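Side-chain contacts in protein phosphatase 2C (Toxoplasma gondii, PDB 3D8K), which probably hydrolyses phosphate esters on the serine and threonine residues of proteins, as a manganese-dependent phosphatase of the PP2C family: residues C[22-27]-C[331-336]; C[63-68]-C[94-99]; C[72-77]-C[109-114]; C[87-92]-C[228-233]. One frame throughout, in Å; residues are numbered along the deposited sequence.

Interaction 1: C[22-27]-C[331-336]; sequences NRRPTS and QKMLEG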
loop_
_atom_site.group_PDB
_atom_site.type_symbol
_atom_site.label_atom_id
_atom_site.label_comp_id
_atom_site.label_asym_id
_atom_site.label_seq_id
_atom_site.Cartn_x
_atom_site.Cartn_y
_atom_site.Cartn_z
ATOM N N ASN C 22 -9.012 13.579 2.038
ATOM C CA ASN C 22 -10.031 14.076 1.135
ATOM C C ASN C 22 -10.735 15.241 1.813
ATOM O O ASN C 22 -10.489 15.537 2.974
ATOM C CB ASN C 22 -11.052 12.978 0.834
ATOM C CG ASN C 22 -11.590 12.323 2.094
ATOM O OD1 ASN C 22 -11.033 11.333 2.579
ATOM N ND2 ASN C 22 -12.667 12.883 2.641
ATOM N N ARG C 23 -11.604 15.903 1.068
ATOM C CA ARG C 23 -12.392 17.016 1.561
ATOM C C ARG C 23 -13.455 17.193 0.509
ATOM O O ARG C 23 -13.143 17.438 -0.642
ATOM C CB ARG C 23 -11.554 18.295 1.701
ATOM C CG ARG C 23 -10.333 18.377 0.802
ATOM C CD ARG C 23 -9.121 17.829 1.536
ATOM N NE ARG C 23 -7.884 17.844 0.759
ATOM C CZ ARG C 23 -7.688 17.171 -0.373
ATOM N NH1 ARG C 23 -8.654 16.418 -0.894
ATOM N NH2 ARG C 23 -6.508 17.231 -0.978
ATOM N N ARG C 24 -14.717 17.055 0.881
ATOM C CA ARG C 24 -15.765 17.211 -0.105
ATOM C C ARG C 24 -16.727 18.329 0.206
ATOM O O ARG C 24 -17.654 18.166 0.987
ATOM C CB ARG C 24 -16.527 15.905 -0.258
ATOM C CG ARG C 24 -15.666 14.817 -0.841
ATOM C CD ARG C 24 -15.757 13.559 -0.028
ATOM N NE ARG C 24 -14.743 12.615 -0.459
ATOM C CZ ARG C 24 -14.559 12.274 -1.724
ATOM N NH1 ARG C 24 -15.327 12.805 -2.665
ATOM N NH2 ARG C 24 -13.609 11.411 -2.048
ATOM N N PRO C 25 -16.485 19.511 -0.366
ATOM C CA PRO C 25 -17.378 20.638 -0.123
ATOM C C PRO C 25 -18.630 20.529 -0.983
ATOM O O PRO C 25 -18.597 19.959 -2.066
ATOM C CB PRO C 25 -16.521 21.849 -0.523
ATOM C CG PRO C 25 -15.142 21.412 -0.208
ATOM C CD PRO C 25 -15.150 20.001 -0.761
ATOM N N THR C 26 -19.740 21.047 -0.475
ATOM C CA THR C 26 -20.985 21.086 -1.226
ATOM C C THR C 26 -21.223 22.583 -1.249
ATOM O O THR C 26 -20.865 23.267 -0.303
ATOM C CB THR C 26 -22.156 20.361 -0.487
ATOM O OG1 THR C 26 -23.366 20.473 -1.251
ATOM C CG2 THR C 26 -22.387 20.968 0.870
ATOM N N SER C 27 -21.797 23.106 -2.321
ATOM C CA SER C 27 -22.037 24.539 -2.399
ATOM C C SER C 27 -23.049 24.831 -3.488
ATOM O O SER C 27 -23.562 23.909 -4.119
ATOM C CB SER C 27 -20.720 25.282 -2.703
ATOM O OG SER C 27 -20.189 24.970 -3.990
ATOM N N GLN C 331 -19.359 1.517 0.811
ATOM C CA GLN C 331 -19.038 2.900 0.528
ATOM C C GLN C 331 -20.087 3.402 -0.441
ATOM O O GLN C 331 -20.489 2.684 -1.346
ATOM C CB GLN C 331 -17.669 3.009 -0.115
ATOM C CG GLN C 331 -16.547 2.546 0.758
ATOM C CD GLN C 331 -15.201 2.895 0.157
ATOM O OE1 GLN C 331 -14.842 2.411 -0.923
ATOM N NE2 GLN C 331 -14.449 3.752 0.848
ATOM N N LYS C 332 -20.540 4.632 -0.244
ATOM C CA LYS C 332 -21.539 5.211 -1.118
ATOM C C LYS C 332 -21.580 6.716 -0.926
ATOM O O LYS C 332 -21.633 7.202 0.195
ATOM C CB LYS C 332 -22.910 4.601 -0.833
ATOM C CG LYS C 332 -24.023 5.292 -1.587
ATOM C CD LYS C 332 -25.280 4.433 -1.694
ATOM C CE LYS C 332 -25.048 3.240 -2.621
ATOM N NZ LYS C 332 -26.314 2.692 -3.178
HETATM N N MSE C 333 -21.531 7.459 -2.020
HETATM C CA MSE C 333 -21.579 8.908 -1.939
HETATM C C MSE C 333 -22.526 9.350 -3.047
HETATM O O MSE C 333 -22.359 8.948 -4.201
HETATM C CB MSE C 333 -20.180 9.510 -2.145
HETATM C CG MSE C 333 -20.068 10.901 -1.538
HETATM SE SE MSE C 333 -18.484 12.002 -2.028
HETATM C CE MSE C 333 -17.135 10.944 -1.118
ATOM N N LEU C 334 -23.531 10.151 -2.704
ATOM C CA LEU C 334 -24.492 10.598 -3.705
ATOM C C LEU C 334 -24.807 12.080 -3.636
ATOM O O LEU C 334 -25.428 12.557 -2.690
ATOM C CB LEU C 334 -25.808 9.824 -3.571
ATOM C CG LEU C 334 -25.741 8.324 -3.271
ATOM C CD1 LEU C 334 -27.138 7.832 -2.944
ATOM C CD2 LEU C 334 -25.133 7.556 -4.442
ATOM N N GLU C 335 -24.369 12.814 -4.643
ATOM C CA GLU C 335 -24.666 14.229 -4.702
ATOM C C GLU C 335 -25.889 14.255 -5.586
ATOM O O GLU C 335 -25.865 13.733 -6.691
ATOM C CB GLU C 335 -23.521 14.987 -5.346
ATOM C CG GLU C 335 -23.783 16.458 -5.533
ATOM C CD GLU C 335 -22.533 17.279 -5.319
ATOM O OE1 GLU C 335 -21.427 16.754 -5.563
ATOM O OE2 GLU C 335 -22.652 18.449 -4.916
ATOM N N GLY C 336 -26.975 14.828 -5.093
ATOM C CA GLY C 336 -28.180 14.852 -5.886
ATOM C C GLY C 336 -28.936 16.125 -5.685
ATOM O O GLY C 336 -28.682 16.845 -4.730
HETATM O O HOH W 1 -18.965 19.194 -5.159
#
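Arg24 and the selenomethionine Met333 meet between the two sheets of the PP2C beta sandwich, near its edge. Arg24 lies on strand 22-26, at one end of the six-stranded sheet, and Met333 on strand 332-337 of the eight-stranded sheet. Their CA atoms are 10.3 Å apart, a spacing filled by side chains rather than backbone bonds. The close-packed part is this pair, Arg24 CD sitting 3.7 Å from Met333 SE. Met333 runs out with CG anti to its nitrogen (chi1 -157°) and then bends at its last torsion, which turns its methyl toward one face of the Arg24 guanidinium; the methyl is modelled too close, so its exact place is doubtful. Arg24 NH2 also makes a weak bond to Arg12 O on helix 10-18.

Toward Thr26 and Glu335 the contact is looser. Thr26 OG1 and Glu335 OE2 stay 4.2 Å apart, and Thr26 OG1 instead bonds weakly to Glu353. A water donates to Pro25 O at 3.2 Å and, weakly, to Glu335 OE1 at 3.5 Å, so it bridges the strands. The backbone O of Glu335 accepts a bond from His5 of the second subunit.

The direct contact is thus mainly dispersive. Glu9 and Glu340 lie close to the Glu335 carboxylate, and this crowding of negative charge would probably raise its pKa.

Interaction 2: C[63-68]-C[94-99]; sequences AMWLAQ and GDLRAA
Trp65 and Leu96 both send CG antiperiplanar to their own backbone nitrogen, with chi1 at 180° and 179°, so that the indole and the leucyl branch run alongside each other, pointing opposite ways. This is helix-helix packing between 61-74 and 82-97, the consecutive, roughly antiparallel pair that lies against one sheet of the PP2C sandwich. Leu96 CD2 forms a CH-pi contact over one face of the indole, 4.0 Å from the centroid of the six-membered ring and 29° off its normal, so the methyl is displaced toward the rim. Leu96 CB extends the same contact, 3.6 Å from Trp65 CZ3. Smaller groups approach the indole obliquely: Asp95 CB is 4.1 Å from Trp65 CH2. The Asp95 carboxylate is engaged by Tyr73, whose OH is hydrogen-bonded to OD1, tying the end of helix 82-97 back to helix 61-74. Beyond Leu96, the methyl of Ala99 comes obliquely to the pyrrole part of the indole, with CB 4.0 Å from Trp65 NE1.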
loop_
_atom_site.group_PDB
_atom_site.type_symbol
_atom_site.label_atom_id
_atom_site.label_comp_id
_atom_site.label_asym_id
_atom_site.label_seq_id
_atom_site.Cartn_x
_atom_site.Cartn_y
_atom_site.Cartn_z
ATOM N N ALA C 63 -15.907 32.800 2.420
ATOM C CA ALA C 63 -16.310 31.466 2.833
ATOM C C ALA C 63 -15.594 30.448 1.941
ATOM O O ALA C 63 -14.941 29.530 2.429
ATOM C CB ALA C 63 -17.795 31.319 2.687
HETATM N N MSE C 64 -15.703 30.651 0.631
HETATM C CA MSE C 64 -15.110 29.766 -0.377
HETATM C C MSE C 64 -13.604 29.557 -0.309
HETATM O O MSE C 64 -13.113 28.541 -0.771
HETATM C CB MSE C 64 -15.480 30.240 -1.783
HETATM C CG MSE C 64 -15.061 29.285 -2.859
HETATM SE SE MSE C 64 -15.851 27.473 -2.635
HETATM C CE MSE C 64 -17.700 27.939 -3.219
ATOM N N TRP C 65 -12.880 30.515 0.255
ATOM C CA TRP C 65 -11.430 30.404 0.394
ATOM C C TRP C 65 -11.188 29.451 1.550
ATOM O O TRP C 65 -10.326 28.572 1.513
ATOM C CB TRP C 65 -10.842 31.767 0.747
ATOM C CG TRP C 65 -9.358 31.767 0.923
ATOM C CD1 TRP C 65 -8.420 31.950 -0.044
ATOM C CD2 TRP C 65 -8.639 31.563 2.143
ATOM N NE1 TRP C 65 -7.162 31.879 0.495
ATOM C CE2 TRP C 65 -7.267 31.645 1.846
ATOM C CE3 TRP C 65 -9.027 31.335 3.475
ATOM C CZ2 TRP C 65 -6.269 31.486 2.812
ATOM C CZ3 TRP C 65 -8.037 31.177 4.446
ATOM C CH2 TRP C 65 -6.672 31.261 4.109
ATOM N N LEU C 66 -11.974 29.655 2.594
ATOM C CA LEU C 66 -11.878 28.844 3.787
ATOM C C LEU C 66 -12.192 27.380 3.514
ATOM O O LEU C 66 -11.410 26.492 3.846
ATOM C CB LEU C 66 -12.835 29.388 4.840
ATOM C CG LEU C 66 -12.515 30.787 5.353
ATOM C CD1 LEU C 66 -13.674 31.277 6.186
ATOM C CD2 LEU C 66 -11.236 30.773 6.155
ATOM N N ALA C 67 -13.347 27.137 2.908
ATOM C CA ALA C 67 -13.772 25.781 2.605
ATOM C C ALA C 67 -12.769 25.012 1.747
ATOM O O ALA C 67 -12.713 23.784 1.823
ATOM C CB ALA C 67 -15.140 25.799 1.934
ATOM N N GLN C 68 -11.976 25.716 0.942
ATOM C CA GLN C 68 -10.993 25.033 0.108
ATOM C C GLN C 68 -9.548 25.141 0.612
ATOM O O GLN C 68 -8.628 24.615 -0.008
ATOM C CB GLN C 68 -11.099 25.518 -1.340
ATOM C CG GLN C 68 -10.860 27.001 -1.557
ATOM C CD GLN C 68 -11.681 27.549 -2.724
ATOM O OE1 GLN C 68 -11.568 28.727 -3.085
ATOM N NE2 GLN C 68 -12.524 26.694 -3.310
ATOM N N GLY C 94 -5.053 34.862 9.420
ATOM C CA GLY C 94 -3.915 35.654 9.008
ATOM C C GLY C 94 -3.725 35.583 7.505
ATOM O O GLY C 94 -3.753 36.597 6.820
ATOM N N ASP C 95 -3.562 34.374 6.985
ATOM C CA ASP C 95 -3.343 34.186 5.564
ATOM C C ASP C 95 -4.518 34.671 4.738
ATOM O O ASP C 95 -4.357 35.074 3.588
ATOM C CB ASP C 95 -3.042 32.711 5.275
ATOM C CG ASP C 95 -1.834 32.193 6.063
ATOM O OD1 ASP C 95 -1.463 31.010 5.891
ATOM O OD2 ASP C 95 -1.255 32.968 6.865
ATOM N N LEU C 96 -5.705 34.656 5.320
ATOM C CA LEU C 96 -6.882 35.110 4.587
ATOM C C LEU C 96 -6.815 36.628 4.367
ATOM O O LEU C 96 -7.202 37.134 3.315
ATOM C CB LEU C 96 -8.153 34.701 5.345
ATOM C CG LEU C 96 -9.532 35.083 4.810
ATOM C CD1 LEU C 96 -9.812 36.508 5.170
ATOM C CD2 LEU C 96 -9.611 34.871 3.308
ATOM N N ARG C 97 -6.316 37.350 5.361
ATOM C CA ARG C 97 -6.178 38.795 5.242
ATOM C C ARG C 97 -5.317 39.157 4.019
ATOM O O ARG C 97 -5.564 40.159 3.336
ATOM C CB ARG C 97 -5.549 39.352 6.516
ATOM C CG ARG C 97 -4.890 40.698 6.339
ATOM C CD ARG C 97 -5.073 41.571 7.568
ATOM N NE ARG C 97 -4.753 40.877 8.810
ATOM C CZ ARG C 97 -5.027 41.362 10.017
ATOM N NH1 ARG C 97 -5.624 42.541 10.134
ATOM N NH2 ARG C 97 -4.713 40.673 11.107
ATOM N N ALA C 98 -4.319 38.322 3.735
ATOM C CA ALA C 98 -3.419 38.529 2.606
ATOM C C ALA C 98 -4.054 38.157 1.270
ATOM O O ALA C 98 -3.541 38.502 0.209
ATOM C CB ALA C 98 -2.147 37.731 2.813
ATOM N N ALA C 99 -5.164 37.439 1.316
ATOM C CA ALA C 99 -5.851 37.049 0.094
ATOM C C ALA C 99 -6.662 38.236 -0.405
ATOM O O ALA C 99 -7.236 38.206 -1.482
ATOM C CB ALA C 99 -6.775 35.862 0.371
#

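Interaction 3: C[72-77]-C[109-114]; sequences NYLNDL and IIFVRY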
loop_
_atom_site.group_PDB
_atom_site.type_symbol
_atom_site.label_atom_id
_atom_site.label_comp_id
_atom_site.label_asym_id
_atom_site.label_seq_id
_atom_site.Cartn_x
_atom_site.Cartn_y
_atom_site.Cartn_z
ATOM N N ASN C 72 -5.849 22.235 4.571
ATOM C CA ASN C 72 -4.415 22.505 4.442
ATOM C C ASN C 72 -3.894 22.803 5.841
ATOM O O ASN C 72 -2.873 22.270 6.269
ATOM C CB ASN C 72 -4.153 23.735 3.567
ATOM C CG ASN C 72 -4.195 23.429 2.084
ATOM O OD1 ASN C 72 -4.233 24.343 1.247
ATOM N ND2 ASN C 72 -4.181 22.144 1.746
ATOM N N TYR C 73 -4.599 23.674 6.548
ATOM C CA TYR C 73 -4.199 24.037 7.885
ATOM C C TYR C 73 -4.455 22.903 8.866
ATOM O O TYR C 73 -3.592 22.572 9.670
ATOM C CB TYR C 73 -4.937 25.300 8.323
ATOM C CG TYR C 73 -4.573 26.506 7.485
ATOM C CD1 TYR C 73 -5.009 26.617 6.161
ATOM C CD2 TYR C 73 -3.752 27.519 8.000
ATOM C CE1 TYR C 73 -4.635 27.700 5.371
ATOM C CE2 TYR C 73 -3.373 28.605 7.215
ATOM C CZ TYR C 73 -3.819 28.686 5.904
ATOM O OH TYR C 73 -3.458 29.754 5.126
ATOM N N LEU C 74 -5.635 22.298 8.795
ATOM C CA LEU C 74 -5.971 21.201 9.702
ATOM C C LEU C 74 -4.927 20.072 9.742
ATOM O O LEU C 74 -4.711 19.455 10.790
ATOM C CB LEU C 74 -7.365 20.656 9.365
ATOM C CG LEU C 74 -8.476 21.165 10.298
ATOM C CD1 LEU C 74 -8.108 22.521 10.881
ATOM C CD2 LEU C 74 -9.794 21.231 9.546
ATOM N N ASN C 75 -4.265 19.819 8.617
ATOM C CA ASN C 75 -3.239 18.791 8.580
ATOM C C ASN C 75 -1.968 19.277 9.258
ATOM O O ASN C 75 -0.935 18.616 9.216
ATOM C CB ASN C 75 -2.942 18.388 7.139
ATOM C CG ASN C 75 -3.895 17.340 6.632
ATOM O OD1 ASN C 75 -3.994 16.246 7.202
ATOM N ND2 ASN C 75 -4.615 17.660 5.565
ATOM N N ASP C 76 -2.051 20.442 9.884
ATOM C CA ASP C 76 -0.912 21.008 10.579
ATOM C C ASP C 76 -1.092 20.872 12.081
ATOM O O ASP C 76 -0.163 21.125 12.849
ATOM C CB ASP C 76 -0.734 22.468 10.184
ATOM C CG ASP C 76 -0.141 22.622 8.792
ATOM O OD1 ASP C 76 -0.521 23.577 8.066
ATOM O OD2 ASP C 76 0.716 21.786 8.432
ATOM N N LEU C 77 -2.288 20.460 12.495
ATOM C CA LEU C 77 -2.580 20.250 13.913
ATOM C C LEU C 77 -1.659 19.150 14.434
ATOM O O LEU C 77 -1.647 18.034 13.895
ATOM C CB LEU C 77 -4.034 19.802 14.102
ATOM C CG LEU C 77 -5.143 20.805 13.807
ATOM C CD1 LEU C 77 -6.476 20.081 13.729
ATOM C CD2 LEU C 77 -5.155 21.876 14.879
ATOM N N ILE C 109 -16.520 24.180 12.981
ATOM C CA ILE C 109 -15.775 22.988 12.626
ATOM C C ILE C 109 -16.008 21.865 13.615
ATOM O O ILE C 109 -15.948 22.066 14.819
ATOM C CB ILE C 109 -14.278 23.276 12.550
ATOM C CG1 ILE C 109 -14.029 24.474 11.627
ATOM C CG2 ILE C 109 -13.558 22.039 12.061
ATOM C CD1 ILE C 109 -12.567 24.748 11.325
ATOM N N ILE C 110 -16.283 20.678 13.094
ATOM C CA ILE C 110 -16.513 19.538 13.949
ATOM C C ILE C 110 -15.513 18.418 13.705
ATOM O O ILE C 110 -15.373 17.934 12.592
ATOM C CB ILE C 110 -17.927 18.982 13.745
ATOM C CG1 ILE C 110 -18.950 20.109 13.854
ATOM C CG2 ILE C 110 -18.221 17.945 14.791
ATOM C CD1 ILE C 110 -20.337 19.714 13.414
ATOM N N PHE C 111 -14.810 18.025 14.758
ATOM C CA PHE C 111 -13.857 16.929 14.690
ATOM C C PHE C 111 -14.543 15.763 15.379
ATOM O O PHE C 111 -15.024 15.899 16.513
ATOM C CB PHE C 111 -12.590 17.275 15.457
ATOM C CG PHE C 111 -11.863 18.447 14.903
ATOM C CD1 PHE C 111 -10.718 18.270 14.133
ATOM C CD2 PHE C 111 -12.334 19.736 15.120
ATOM C CE1 PHE C 111 -10.047 19.361 13.584
ATOM C CE2 PHE C 111 -11.679 20.827 14.581
ATOM C CZ PHE C 111 -10.530 20.640 13.811
ATOM N N VAL C 112 -14.610 14.619 14.708
ATOM C CA VAL C 112 -15.239 13.463 15.323
ATOM C C VAL C 112 -14.331 12.230 15.330
ATOM O O VAL C 112 -13.981 11.688 14.276
ATOM C CB VAL C 112 -16.566 13.163 14.627
ATOM C CG1 VAL C 112 -17.271 11.999 15.316
ATOM C CG2 VAL C 112 -17.433 14.410 14.664
ATOM N N ARG C 113 -13.934 11.806 16.528
ATOM C CA ARG C 113 -13.066 10.640 16.692
ATOM C C ARG C 113 -13.814 9.569 17.459
ATOM O O ARG C 113 -14.609 9.868 18.344
ATOM C CB ARG C 113 -11.778 11.008 17.459
ATOM C CG ARG C 113 -10.769 9.850 17.654
ATOM C CD ARG C 113 -9.277 10.307 17.671
ATOM N NE ARG C 113 -8.457 9.604 16.664
ATOM C CZ ARG C 113 -7.392 10.115 16.027
ATOM N NH1 ARG C 113 -6.977 11.360 16.282
ATOM N NH2 ARG C 113 -6.766 9.389 15.096
ATOM N N TYR C 114 -13.570 8.318 17.096
ATOM C CA TYR C 114 -14.181 7.193 17.781
ATOM C C TYR C 114 -13.046 6.408 18.396
ATOM O O TYR C 114 -12.021 6.183 17.762
ATOM C CB TYR C 114 -14.930 6.284 16.810
ATOM C CG TYR C 114 -15.285 4.916 17.386
ATOM C CD1 TYR C 114 -16.405 4.742 18.202
ATOM C CD2 TYR C 114 -14.490 3.801 17.120
ATOM C CE1 TYR C 114 -16.725 3.496 18.735
ATOM C CE2 TYR C 114 -14.798 2.550 17.650
ATOM C CZ TYR C 114 -15.917 2.404 18.454
ATOM O OH TYR C 114 -16.231 1.162 18.960
#
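The helix-on-sheet layer of the PP2C alpha-beta-beta-alpha sandwich brings Leu74 and Leu77 down onto Phe111. Leu74 is the last helical residue of 61-74, and Leu77 closes the type I beta turn that follows, with Leu77 N bonded to Leu74 O at 3.1 Å. Phe111 stands on strand 106-115, within the six-stranded sheet, which holds it by backbone bonds to His169 of strand 165-173. The CA atoms of Leu74 and Phe111 are 10.3 Å apart.

Side chains alternate along the strand. Phe111 and Ile109 start toward the helix, while Val112 reaches Leu323, just past a strand of the other sheet, so it lies on the inner side of the sandwich.

The contact itself is wholly apolar. With CG set anti to its carbonyl carbon (chi1 -62°), Phe111 drives its ring out to meet the leucines coming from the opposite direction. The far corner of the ring, CE1 and CZ, does the touching. Both leucines approach obliquely and from opposite sides of the ring plane, so that corner is wedged between them and the tilt of the ring is restricted. Leu42 and Val50 pack on Leu74, and Glu84 of helix 82-97 packs on Leu77, so the site is buried. Leu74 presents its branch point, CG being 4.1 Å from Phe111 CE1; Leu77 presents a methyl, with CD1 3.6 Å from that same Phe111 CE1.

Interaction 4: C[87-92]-C[228-233]; sequences RQFERM and RAFGSF. With SO4 (sulfate ion), chain H.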
loop_
_atom_site.group_PDB
_atom_site.type_symbol
_atom_site.label_atom_id
_atom_site.label_comp_id
_atom_site.label_asym_id
_atom_site.label_seq_id
_atom_site.Cartn_x
_atom_site.Cartn_y
_atom_site.Cartn_z
ATOM N N ARG C 87 -4.730 27.829 17.332
ATOM C CA ARG C 87 -3.533 28.289 16.641
ATOM C C ARG C 87 -3.694 28.304 15.134
ATOM O O ARG C 87 -3.208 29.205 14.458
ATOM C CB ARG C 87 -2.356 27.400 17.017
ATOM C CG ARG C 87 -1.081 27.745 16.308
ATOM C CD ARG C 87 -0.043 26.665 16.520
ATOM N NE ARG C 87 0.419 26.616 17.900
ATOM C CZ ARG C 87 1.128 27.575 18.475
ATOM N NH1 ARG C 87 1.454 28.660 17.783
ATOM N NH2 ARG C 87 1.518 27.443 19.738
ATOM N N GLN C 88 -4.388 27.306 14.607
ATOM C CA GLN C 88 -4.591 27.218 13.170
ATOM C C GLN C 88 -5.581 28.294 12.723
ATOM O O GLN C 88 -5.469 28.843 11.619
ATOM C CB GLN C 88 -5.099 25.824 12.813
ATOM C CG GLN C 88 -4.397 25.199 11.624
ATOM C CD GLN C 88 -2.879 25.270 11.721
ATOM O OE1 GLN C 88 -2.288 24.931 12.746
ATOM N NE2 GLN C 88 -2.243 25.697 10.642
ATOM N N PHE C 89 -6.550 28.592 13.583
ATOM C CA PHE C 89 -7.525 29.621 13.262
ATOM C C PHE C 89 -6.760 30.914 13.070
ATOM O O PHE C 89 -7.121 31.737 12.234
ATOM C CB PHE C 89 -8.538 29.790 14.393
ATOM C CG PHE C 89 -9.792 29.001 14.204
ATOM C CD1 PHE C 89 -9.774 27.607 14.270
ATOM C CD2 PHE C 89 -11.000 29.649 13.922
ATOM C CE1 PHE C 89 -10.940 26.861 14.053
ATOM C CE2 PHE C 89 -12.175 28.916 13.703
ATOM C CZ PHE C 89 -12.143 27.517 13.768
ATOM N N GLU C 90 -5.691 31.073 13.848
ATOM C CA GLU C 90 -4.860 32.264 13.785
ATOM C C GLU C 90 -4.262 32.393 12.397
ATOM O O GLU C 90 -4.474 33.388 11.703
ATOM C CB GLU C 90 -3.744 32.184 14.833
ATOM C CG GLU C 90 -2.742 33.353 14.799
ATOM C CD GLU C 90 -1.630 33.167 13.767
ATOM O OE1 GLU C 90 -0.887 34.136 13.500
ATOM O OE2 GLU C 90 -1.489 32.049 13.228
ATOM N N ARG C 91 -3.523 31.365 12.002
ATOM C CA ARG C 91 -2.873 31.323 10.706
ATOM C C ARG C 91 -3.859 31.566 9.582
ATOM O O ARG C 91 -3.627 32.403 8.718
ATOM C CB ARG C 91 -2.194 29.970 10.509
ATOM C CG ARG C 91 -1.180 29.684 11.575
ATOM C CD ARG C 91 -0.400 28.432 11.317
ATOM N NE ARG C 91 0.677 28.326 12.291
ATOM C CZ ARG C 91 1.546 27.325 12.346
ATOM N NH1 ARG C 91 1.472 26.326 11.476
ATOM N NH2 ARG C 91 2.490 27.326 13.278
HETATM N N MSE C 92 -4.962 30.826 9.595
HETATM C CA MSE C 92 -5.970 30.974 8.562
HETATM C C MSE C 92 -6.416 32.421 8.471
HETATM O O MSE C 92 -6.289 33.044 7.421
HETATM C CB MSE C 92 -7.176 30.087 8.858
HETATM C CG MSE C 92 -6.890 28.604 8.808
HETATM SE SE MSE C 92 -8.517 27.589 9.199
HETATM C CE MSE C 92 -9.402 28.089 7.512
ATOM N N ARG C 228 -17.978 37.356 16.147
ATOM C CA ARG C 228 -16.813 36.550 15.820
ATOM C C ARG C 228 -16.895 36.055 14.391
ATOM O O ARG C 228 -17.939 35.571 13.944
ATOM C CB ARG C 228 -16.683 35.389 16.796
ATOM C CG ARG C 228 -16.266 35.858 18.180
ATOM C CD ARG C 228 -16.019 34.700 19.097
ATOM N NE ARG C 228 -15.487 35.117 20.385
ATOM C CZ ARG C 228 -15.192 34.282 21.376
ATOM N NH1 ARG C 228 -15.386 32.980 21.233
ATOM N NH2 ARG C 228 -14.682 34.749 22.508
ATOM N N ALA C 229 -15.793 36.208 13.664
ATOM C CA ALA C 229 -15.763 35.795 12.272
ATOM C C ALA C 229 -14.354 35.830 11.688
ATOM O O ALA C 229 -13.413 36.239 12.367
ATOM C CB ALA C 229 -16.701 36.690 11.464
ATOM N N PHE C 230 -14.224 35.401 10.429
ATOM C CA PHE C 230 -12.936 35.376 9.730
ATOM C C PHE C 230 -12.574 36.633 8.931
ATOM O O PHE C 230 -11.415 37.037 8.925
ATOM C CB PHE C 230 -12.840 34.163 8.803
ATOM C CG PHE C 230 -12.263 32.947 9.460
ATOM C CD1 PHE C 230 -13.051 31.819 9.681
ATOM C CD2 PHE C 230 -10.925 32.917 9.846
ATOM C CE1 PHE C 230 -12.525 30.689 10.269
ATOM C CE2 PHE C 230 -10.387 31.785 10.439
ATOM C CZ PHE C 230 -11.194 30.663 10.649
ATOM N N GLY C 231 -13.524 37.250 8.243
ATOM C CA GLY C 231 -13.160 38.452 7.503
ATOM C C GLY C 231 -13.131 39.731 8.348
ATOM O O GLY C 231 -12.362 39.844 9.325
ATOM N N SER C 232 -13.975 40.686 7.949
ATOM C CA SER C 232 -14.131 41.976 8.615
ATOM C C SER C 232 -12.856 42.479 9.276
ATOM O O SER C 232 -12.796 42.590 10.497
ATOM C CB SER C 232 -15.250 41.871 9.654
ATOM O OG SER C 232 -16.305 41.059 9.166
ATOM N N PHE C 233 -11.845 42.816 8.481
ATOM C CA PHE C 233 -10.584 43.259 9.065
ATOM C C PHE C 233 -10.568 44.657 9.639
ATOM O O PHE C 233 -9.702 44.982 10.458
ATOM C CB PHE C 233 -9.453 43.076 8.069
ATOM C CG PHE C 233 -9.162 41.657 7.806
ATOM C CD1 PHE C 233 -9.722 41.015 6.717
ATOM C CD2 PHE C 233 -8.429 40.916 8.728
ATOM C CE1 PHE C 233 -9.566 39.646 6.553
ATOM C CE2 PHE C 233 -8.265 39.544 8.579
ATOM C CZ PHE C 233 -8.833 38.906 7.495
HETATM S S SO4 H . 3.930 23.780 13.028
HETATM O O1 SO4 H . 4.581 24.898 13.722
HETATM O O2 SO4 H . 4.107 22.549 13.802
HETATM O O3 SO4 H . 2.501 24.077 12.879
HETATM O O4 SO4 H . 4.534 23.582 11.705
#
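Phe89 and Phe230 make the aromatic part of this buried contact. Their planes lie within 19° of parallel, yet the centroids are 5.3 Å apart and the rings are slid so far that they barely overlap. Contact is made at one corner of each ring, Phe89 CD2 lying 3.4 Å from Phe230 CZ.

Met92, a selenomethionine one turn further along helix 82-97, adds a Met-aromatic contact. Its SE sits obliquely to the Phe230 ring, 5.4 Å from the centroid, and Met92 CB packs 4.0 Å from Phe230 CE2. Leu66 touches both Met92 and Phe230, and Leu173 touches both phenylalanines, so the cluster lies between helices and sheet.

The ionic interactions belong to Arg91, which reaches a sulfate ion, probably from the crystallisation liquor. Its chain runs extended from CG to NE (chi2 -174°) and offers the edge of the guanidinium. Arg91 NH1 donates to sulfate O3 at 2.8 Å, and NH2 to O1 at 3.2 Å along a nearly straight 172° bond. Arg78 and, from the third subunit, Arg156 also hold the anion, which probably balances part of the positive charge gathered here.

Phe230 lies in a loop whose Arg-Ala-Phe-Gly sequence resembles the conserved Arg-Ala-Leu-Gly motif of PP2C phosphatases, and its phenylalanine fastens that loop to helix 82-97 of the sandwich.

Interaction 1 closes a long loop of chain within which the other three are nested; interactions 2, 3 and 4 interlace, their segments alternating along the sequence. Interactions 2 and 3 share helix 61-74, and interactions 2 and 4 share helix 82-97, their centres being about 9 Å apart. Phe233 packing on Leu96 and Arg97 joins those two, while Ile109 against Phe89 and Tyr73 against Met92 join interactions 3 and 4. Interaction 1, with its centre about 26 Å from that of interaction 4, bridges the two sheets. Together they span successive layers: sheet on sheet, helix on sheet, helix on helix, and a loop on the helix pair.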